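Local coordinates for major royal jelly protein 1 (Apis mellifera, PDB 5YYL) that is the most abundant protein of royal jelly, binds sterol and probably serves as nutrition for honeybee larvae, at residues A[172-177]-A[212-217]; A[202-207]-A[278-283]. All coordinates share one frame; numbering follows the deposited sequence.

Contact 1 (A[172-177]-A[212-217])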
ATOM      1  N   HIS A 172       8.379 -45.758 -35.748  1.00 47.31           N
ATOM      2  CA  HIS A 172       7.465 -46.892 -35.907  1.00 48.43           C
ATOM      3  C   HIS A 172       7.945 -48.162 -35.177  1.00 48.68           C
ATOM      4  O   HIS A 172       7.132 -48.929 -34.672  1.00 49.22           O
ATOM      5  CB  HIS A 172       7.258 -47.180 -37.389  1.00 50.64           C
ATOM      6  CG  HIS A 172       6.031 -47.977 -37.681  1.00 54.45           C
ATOM      7  ND1 HIS A 172       4.819 -47.388 -37.972  1.00 57.10           N
ATOM      8  CD2 HIS A 172       5.826 -49.314 -37.737  1.00 55.21           C
ATOM      9  CE1 HIS A 172       3.919 -48.330 -38.197  1.00 57.69           C
ATOM     10  NE2 HIS A 172       4.503 -49.508 -38.061  1.00 55.57           N
ATOM     11  N   ASP A 173       9.264 -48.362 -35.125  1.00 49.34           N
ATOM     12  CA  ASP A 173       9.906 -49.383 -34.271  1.00 48.81           C
ATOM     13  C   ASP A 173       9.265 -49.511 -32.874  1.00 46.35           C
ATOM     14  O   ASP A 173       9.017 -50.622 -32.418  1.00 46.91           O
ATOM     15  CB  ASP A 173      11.425 -49.085 -34.138  1.00 51.70           C
ATOM     16  CG  ASP A 173      12.221 -50.253 -33.548  1.00 50.92           C
ATOM     17  N   VAL A 174       8.988 -48.379 -32.218  1.00 43.27           N
ATOM     18  CA  VAL A 174       8.418 -48.358 -30.846  1.00 41.70           C
ATOM     19  C   VAL A 174       7.022 -47.759 -30.702  1.00 38.71           C
ATOM     20  O   VAL A 174       6.392 -47.931 -29.679  1.00 37.31           O
ATOM     21  CB  VAL A 174       9.331 -47.597 -29.875  1.00 42.70           C
ATOM     22  CG1 VAL A 174      10.708 -48.243 -29.844  1.00 44.11           C
ATOM     23  CG2 VAL A 174       9.434 -46.118 -30.231  1.00 43.29           C
ATOM     24  N   ALA A 175       6.523 -47.070 -31.720  1.00 37.80           N
ATOM     25  CA  ALA A 175       5.175 -46.474 -31.699  1.00 38.63           C
ATOM     26  C   ALA A 175       4.038 -47.495 -31.736  1.00 39.94           C
ATOM     27  O   ALA A 175       2.932 -47.205 -31.308  1.00 40.76           O
ATOM     28  CB  ALA A 175       5.019 -45.510 -32.862  1.00 37.93           C
ATOM     29  N   VAL A 176       4.307 -48.677 -32.281  1.00 40.65           N
ATOM     30  CA  VAL A 176       3.298 -49.719 -32.460  1.00 42.07           C
ATOM     31  C   VAL A 176       3.855 -51.043 -31.946  1.00 43.63           C
ATOM     32  O   VAL A 176       5.086 -51.243 -31.878  1.00 43.58           O
ATOM     33  CB  VAL A 176       2.905 -49.856 -33.955  1.00 41.93           C
ATOM     34  CG1 VAL A 176       1.991 -48.704 -34.385  1.00 40.64           C
ATOM     35  CG2 VAL A 176       4.111 -49.942 -34.878  1.00 43.80           C
ATOM     36  N   ASN A 177       2.953 -51.968 -31.616  1.00 44.58           N
ATOM     37  CA  ASN A 177       3.333 -53.356 -31.328  1.00 45.79           C
ATOM     38  C   ASN A 177       3.876 -54.014 -32.614  1.00 47.02           C
ATOM     39  O   ASN A 177       3.262 -53.890 -33.677  1.00 46.45           O
ATOM     40  CB  ASN A 177       2.136 -54.146 -30.813  1.00 46.62           C
ATOM     41  CG  ASN A 177       2.487 -55.579 -30.482  1.00 48.00           C
ATOM     42  OD1 ASN A 177       1.819 -56.512 -30.920  1.00 47.46           O
ATOM     43  ND2 ASN A 177       3.559 -55.761 -29.717  1.00 50.72           N
ATOM     44  N   GLY A 212       2.070 -51.213 -24.472  1.00 41.90           N
ATOM     45  CA  GLY A 212       3.503 -51.017 -24.250  1.00 41.22           C
ATOM     46  C   GLY A 212       3.805 -49.688 -23.586  1.00 38.84           C
ATOM     47  O   GLY A 212       2.950 -48.806 -23.507  1.00 37.57           O
ATOM     48  N   LEU A 213       5.045 -49.547 -23.129  1.00 36.92           N
ATOM     49  CA  LEU A 213       5.518 -48.353 -22.442  1.00 36.49           C
ATOM     50  C   LEU A 213       6.788 -47.848 -23.140  1.00 35.94           C
ATOM     51  O   LEU A 213       7.849 -48.436 -23.008  1.00 37.41           O
ATOM     52  CB  LEU A 213       5.800 -48.711 -20.977  1.00 36.38           C
ATOM     53  CG  LEU A 213       6.357 -47.645 -20.036  1.00 36.77           C
ATOM     54  CD1 LEU A 213       5.361 -46.510 -19.844  1.00 37.17           C
ATOM     55  CD2 LEU A 213       6.723 -48.267 -18.698  1.00 36.87           C
ATOM     56  N   ILE A 214       6.675 -46.750 -23.877  1.00 35.64           N
ATOM     57  CA  ILE A 214       7.833 -46.115 -24.499  1.00 35.86           C
ATOM     58  C   ILE A 214       8.580 -45.285 -23.442  1.00 35.50           C
ATOM     59  O   ILE A 214       7.952 -44.565 -22.673  1.00 29.89           O
ATOM     60  CB  ILE A 214       7.407 -45.211 -25.657  1.00 37.30           C
ATOM     61  CG1 ILE A 214       6.564 -46.009 -26.663  1.00 39.37           C
ATOM     62  CG2 ILE A 214       8.626 -44.600 -26.327  1.00 37.76           C
ATOM     63  CD1 ILE A 214       5.685 -45.144 -27.539  1.00 40.49           C
ATOM     64  N   VAL A 215       9.915 -45.399 -23.408  1.00 39.08           N
ATOM     65  CA  VAL A 215      10.772 -44.614 -22.506  1.00 42.30           C
ATOM     66  C   VAL A 215      11.798 -43.826 -23.320  1.00 44.99           C
ATOM     67  O   VAL A 215      12.734 -44.400 -23.860  1.00 48.97           O
ATOM     68  CB  VAL A 215      11.508 -45.500 -21.491  1.00 40.77           C
ATOM     69  N   TYR A 216      11.607 -42.506 -23.398  1.00 50.23           N
ATOM     70  CA  TYR A 216      12.445 -41.590 -24.196  1.00 51.46           C
ATOM     71  C   TYR A 216      13.508 -40.932 -23.326  1.00 52.62           C
ATOM     72  O   TYR A 216      13.278 -40.659 -22.156  1.00 49.17           O
ATOM     73  CB  TYR A 216      11.568 -40.522 -24.865  1.00 51.77           C
ATOM     74  CG  TYR A 216      12.279 -39.340 -25.512  1.00 53.76           C
ATOM     75  CD1 TYR A 216      12.682 -39.388 -26.841  1.00 54.54           C
ATOM     76  CD2 TYR A 216      12.501 -38.151 -24.804  1.00 57.19           C
ATOM     77  CE1 TYR A 216      13.303 -38.300 -27.449  1.00 57.43           C
ATOM     78  CE2 TYR A 216      13.129 -37.055 -25.400  1.00 57.25           C
ATOM     79  CZ  TYR A 216      13.524 -37.131 -26.723  1.00 56.90           C
ATOM     80  OH  TYR A 216      14.133 -36.056 -27.326  1.00 57.36           O
ATOM     81  N   HIS A 217      14.677 -40.691 -23.922  1.00 58.96           N
ATOM     82  CA  HIS A 217      15.795 -39.999 -23.264  1.00 60.82           C
ATOM     83  C   HIS A 217      16.135 -38.714 -24.022  1.00 60.28           C
ATOM     84  O   HIS A 217      16.449 -38.764 -25.200  1.00 57.93           O
ATOM     85  CB  HIS A 217      17.044 -40.888 -23.170  1.00 63.42           C
ATOM     86  CG  HIS A 217      16.832 -42.178 -22.435  1.00 68.12           C
ATOM     87  ND1 HIS A 217      16.902 -42.280 -21.062  1.00 71.53           N
ATOM     88  CD2 HIS A 217      16.507 -43.415 -22.886  1.00 72.04           C
ATOM     89  CE1 HIS A 217      16.665 -43.530 -20.702  1.00 73.24           C
ATOM     90  NE2 HIS A 217      16.417 -44.238 -21.789  1.00 75.32           N
TER

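Contact 2 (A[202-207]-A[278-283])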
ATOM      1  N   MET A 202      13.477 -37.409 -18.794  1.00 52.77           N
ATOM      2  CA  MET A 202      12.967 -38.692 -19.254  1.00 49.08           C
ATOM      3  C   MET A 202      11.468 -38.563 -19.455  1.00 44.46           C
ATOM      4  O   MET A 202      10.770 -38.146 -18.551  1.00 43.22           O
ATOM      5  CB  MET A 202      13.237 -39.775 -18.201  1.00 52.55           C
ATOM      6  CG  MET A 202      14.682 -39.899 -17.746  1.00 54.08           C
ATOM      7  SD  MET A 202      15.598 -41.199 -18.592  1.00 56.25           S
ATOM      8  CE  MET A 202      14.995 -42.614 -17.695  1.00 56.79           C
ATOM      9  N   VAL A 203      10.978 -38.904 -20.646  1.00 41.34           N
ATOM     10  CA  VAL A 203       9.533 -38.951 -20.926  1.00 38.94           C
ATOM     11  C   VAL A 203       9.053 -40.404 -20.891  1.00 36.83           C
ATOM     12  O   VAL A 203       9.837 -41.310 -21.106  1.00 41.65           O
ATOM     13  CB  VAL A 203       9.210 -38.260 -22.262  1.00 38.00           C
ATOM     14  CG1 VAL A 203       7.757 -38.413 -22.652  1.00 37.61           C
ATOM     15  CG2 VAL A 203       9.541 -36.786 -22.150  1.00 40.03           C
ATOM     16  N   TYR A 204       7.782 -40.610 -20.564  1.00 33.51           N
ATOM     17  CA  TYR A 204       7.161 -41.934 -20.563  1.00 31.79           C
ATOM     18  C   TYR A 204       5.841 -41.874 -21.310  1.00 30.52           C
ATOM     19  O   TYR A 204       5.007 -41.031 -20.994  1.00 30.74           O
ATOM     20  CB  TYR A 204       6.917 -42.395 -19.134  1.00 32.07           C
ATOM     21  CG  TYR A 204       8.158 -42.383 -18.286  1.00 33.64           C
ATOM     22  CD1 TYR A 204       9.023 -43.472 -18.265  1.00 34.39           C
ATOM     23  CD2 TYR A 204       8.478 -41.276 -17.505  1.00 35.24           C
ATOM     24  CE1 TYR A 204      10.166 -43.464 -17.480  1.00 35.30           C
ATOM     25  CE2 TYR A 204       9.631 -41.254 -16.721  1.00 34.76           C
ATOM     26  CZ  TYR A 204      10.466 -42.349 -16.719  1.00 34.50           C
ATOM     27  OH  TYR A 204      11.599 -42.339 -15.967  1.00 35.54           O
ATOM     28  N   ILE A 205       5.654 -42.755 -22.296  1.00 29.44           N
ATOM     29  CA  ILE A 205       4.482 -42.700 -23.167  1.00 28.96           C
ATOM     30  C   ILE A 205       3.779 -44.057 -23.210  1.00 28.79           C
ATOM     31  O   ILE A 205       4.322 -45.021 -23.734  1.00 27.04           O
ATOM     32  CB  ILE A 205       4.870 -42.247 -24.589  1.00 28.69           C
ATOM     33  CG1 ILE A 205       5.611 -40.906 -24.531  1.00 28.84           C
ATOM     34  CG2 ILE A 205       3.645 -42.107 -25.473  1.00 28.47           C
ATOM     35  CD1 ILE A 205       6.376 -40.556 -25.795  1.00 29.44           C
ATOM     36  N   ALA A 206       2.567 -44.123 -22.661  1.00 30.27           N
ATOM     37  CA  ALA A 206       1.791 -45.368 -22.672  1.00 31.89           C
ATOM     38  C   ALA A 206       1.104 -45.514 -24.000  1.00 33.81           C
ATOM     39  O   ALA A 206       0.690 -44.513 -24.575  1.00 36.03           O
ATOM     40  CB  ALA A 206       0.758 -45.360 -21.572  1.00 31.58           C
ATOM     41  N   ASP A 207       0.969 -46.758 -24.464  1.00 36.21           N
ATOM     42  CA  ASP A 207       0.290 -47.105 -25.723  1.00 38.56           C
ATOM     43  C   ASP A 207      -0.843 -48.092 -25.408  1.00 37.81           C
ATOM     44  O   ASP A 207      -0.632 -49.289 -25.331  1.00 36.83           O
ATOM     45  CB  ASP A 207       1.320 -47.720 -26.696  1.00 41.56           C
ATOM     46  CG  ASP A 207       0.691 -48.305 -27.985  1.00 43.71           C
ATOM     47  OD1 ASP A 207      -0.518 -48.095 -28.271  1.00 45.04           O
ATOM     48  OD2 ASP A 207       1.432 -48.999 -28.723  1.00 43.77           O
ATOM     49  N   VAL A 278       5.777 -48.967 -11.790  1.00 36.14           N
ATOM     50  CA  VAL A 278       7.181 -49.283 -12.041  1.00 34.27           C
ATOM     51  C   VAL A 278       8.028 -48.161 -11.460  1.00 35.12           C
ATOM     52  O   VAL A 278       7.746 -46.999 -11.713  1.00 33.56           O
ATOM     53  CB  VAL A 278       7.454 -49.457 -13.547  1.00 33.01           C
ATOM     54  CG1 VAL A 278       7.242 -48.184 -14.355  1.00 33.18           C
ATOM     55  CG2 VAL A 278       8.862 -49.959 -13.798  1.00 34.32           C
ATOM     56  N   ASN A 279       9.047 -48.500 -10.669  1.00 37.70           N
ATOM     57  CA  ASN A 279      10.001 -47.474 -10.245  1.00 40.34           C
ATOM     58  C   ASN A 279      10.881 -47.104 -11.439  1.00 41.67           C
ATOM     59  O   ASN A 279      11.300 -47.972 -12.211  1.00 38.47           O
ATOM     60  CB  ASN A 279      10.862 -47.910  -9.063  1.00 41.09           C
ATOM     61  CG  ASN A 279      11.665 -46.751  -8.475  1.00 43.00           C
ATOM     62  OD1 ASN A 279      12.594 -46.223  -9.105  1.00 47.02           O
ATOM     63  ND2 ASN A 279      11.298 -46.338  -7.270  1.00 43.08           N
ATOM     64  N   THR A 280      11.152 -45.807 -11.572  1.00 47.20           N
ATOM     65  CA  THR A 280      11.880 -45.270 -12.713  1.00 50.11           C
ATOM     66  C   THR A 280      13.393 -45.126 -12.489  1.00 56.77           C
ATOM     67  O   THR A 280      14.116 -44.871 -13.454  1.00 62.17           O
ATOM     68  CB  THR A 280      11.306 -43.904 -13.144  1.00 47.50           C
ATOM     69  OG1 THR A 280      11.333 -43.006 -12.032  1.00 47.84           O
ATOM     70  CG2 THR A 280       9.886 -44.054 -13.624  1.00 46.56           C
ATOM     71  N   GLU A 281      13.886 -45.294 -11.261  1.00 60.41           N
ATOM     72  CA  GLU A 281      15.346 -45.403 -11.039  1.00 63.37           C
ATOM     73  C   GLU A 281      15.969 -46.551 -11.871  1.00 60.98           C
ATOM     74  O   GLU A 281      17.112 -46.455 -12.313  1.00 62.52           O
ATOM     75  CB  GLU A 281      15.681 -45.567  -9.547  1.00 63.34           C
ATOM     76  CG  GLU A 281      15.287 -44.373  -8.683  1.00 61.85           C
ATOM     77  N   GLN A 282      15.187 -47.606 -12.088  1.00 59.59           N
ATOM     78  CA  GLN A 282      15.507 -48.683 -13.040  1.00 61.48           C
ATOM     79  C   GLN A 282      15.922 -48.200 -14.441  1.00 60.95           C
ATOM     80  O   GLN A 282      16.832 -48.758 -15.069  1.00 62.15           O
ATOM     81  CB  GLN A 282      14.295 -49.610 -13.218  1.00 64.87           C
ATOM     82  CG  GLN A 282      13.854 -50.380 -11.980  1.00 67.56           C
ATOM     83  CD  GLN A 282      12.760 -51.376 -12.303  1.00 69.54           C
ATOM     84  OE1 GLN A 282      12.978 -52.302 -13.087  1.00 71.14           O
ATOM     85  NE2 GLN A 282      11.582 -51.205 -11.701  1.00 68.66           N
ATOM     86  N   PHE A 283      15.227 -47.183 -14.939  1.00 62.35           N
ATOM     87  CA  PHE A 283      15.473 -46.623 -16.275  1.00 62.18           C
ATOM     88  C   PHE A 283      16.681 -45.667 -16.294  1.00 64.36           C
ATOM     89  O   PHE A 283      17.275 -45.487 -17.346  1.00 65.03           O
ATOM     90  CB  PHE A 283      14.206 -45.925 -16.811  1.00 58.45           C
ATOM     91  CG  PHE A 283      12.960 -46.773 -16.738  1.00 54.01           C
ATOM     92  CD1 PHE A 283      11.828 -46.310 -16.084  1.00 54.17           C
ATOM     93  CD2 PHE A 283      12.925 -48.034 -17.305  1.00 49.94           C
ATOM     94  CE1 PHE A 283      10.681 -47.084 -16.006  1.00 53.09           C
ATOM     95  CE2 PHE A 283      11.783 -48.813 -17.231  1.00 49.92           C
ATOM     96  CZ  PHE A 283      10.657 -48.340 -16.580  1.00 51.00           C
TER

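Contact 1 (A[172-177]-A[212-217])
Val-174, in the short helix 172-175, packs against Ile-214 of strand 212-217 in a beta-propeller, where the helix lies on the connection between one four-stranded antiparallel sheet, or blade, and the next. Strand 212-217 is the third of the four strands of that next blade, so the linker folds back over the blade it leads into. The apolar part is small and rests on Ile-214. Its CG2 faces CG2 of Val-174 at 4.3 Å, the two branched side chains meeting methyl to methyl, while its CD1 reaches the backbone of the helix, 4.4 Å from CA of Ala-175. A chi1 of -55° puts CG1 beside the backbone N of Ile-214, and the extended chi2 (159°) carries CD1 on toward the backbone of Val-174 and Ala-175. No hydrogen bond joins the two segments. The polar component is the carbonyl of Val-174, which takes a hydrogen bond from NH1 of Arg-225, a residue of the neighbouring strand 225-226. Asn-177, an established N-glycosylation site that carries no sugar in this structure, follows just after the helix, and its OD1 bonds to Thr-179 and Thr-180. The aliphatic arm of Ile-214 runs past the same carbonyl held by Arg-225, with CG1 3.6 Å from O of Val-174.

Contact 2 (A[202-207]-A[278-283])
Thr-280 and Phe-283 meet Tyr-204 and Met-202 where two adjacent blades of the beta-propeller press together: strand 201-207 belongs to one four-stranded sheet, and segment 278-283 leaves strand 275-279 of the next to enter the short helix 281-284. Along that segment, Asn-279 shapes the turn. Its OD1 accepts the N-H of Glu-281 at 2.7 Å, with the donor in the carbonyl plane and an N-H...O angle of 150°, a capping bond that closes an Asx turn before the helix. Thr-280 comes next and meets the end of the tyrosine with its carbon atoms: CB lies 3.2 Å from OH of Tyr-204, and CG2 is 3.6 Å from CZ of the same ring. With chi1 at 56°, OG1 of the threonine lies between the backbone N and the carbonyl carbon and CG2 beside the N; CG2 goes to the tyrosine, while OG1 bonds to O of Asn-263 and NE2 of Gln-191. OE1 of Gln-191 is hydrogen-bonded to OH of Tyr-204, so one glutamine amide on strand 185-192 serves both buried hydroxyls. Phe-283 closes the turn, its N bonding back to O of Thr-280 at 3.0 Å, and the threonine CG2 sits at the edge of the phenylalanine ring, in its plane. Across the contact the two aromatic rings are tilted by 50°, with CD1 of Phe-283 near the plane of the tyrosine ring at its edge. Ring Tyr-288 packs edge-to-face with Phe-283. The end of Met-202 meets the start of the phenylalanine side chain: bent at chi2 and chi3, it brings CE to 3.5 Å from CB of Phe-283.

How the contacts relate
Contacts 1 and 2 lie about 11 Å apart, centre to centre, and share one blade of the propeller, in which strands 201-207 and 212-217 are antiparallel neighbours. A probable backbone hydrogen bond from Ile-214 N to Ile-205 O, 2.9 Å, ties them together. Their segments alternate along the chain: 172-177, 202-207, 212-217, 278-283. Ile-214 and Tyr-204 project from opposite faces of the sheet, so contact 1 puts the incoming linker helix on one face while contact 2 joins the other to the following blade. Arg-225 gives a second connection, since its NH1 bonds to Val-174 O and forms a salt bridge with OD2 of Asp-207.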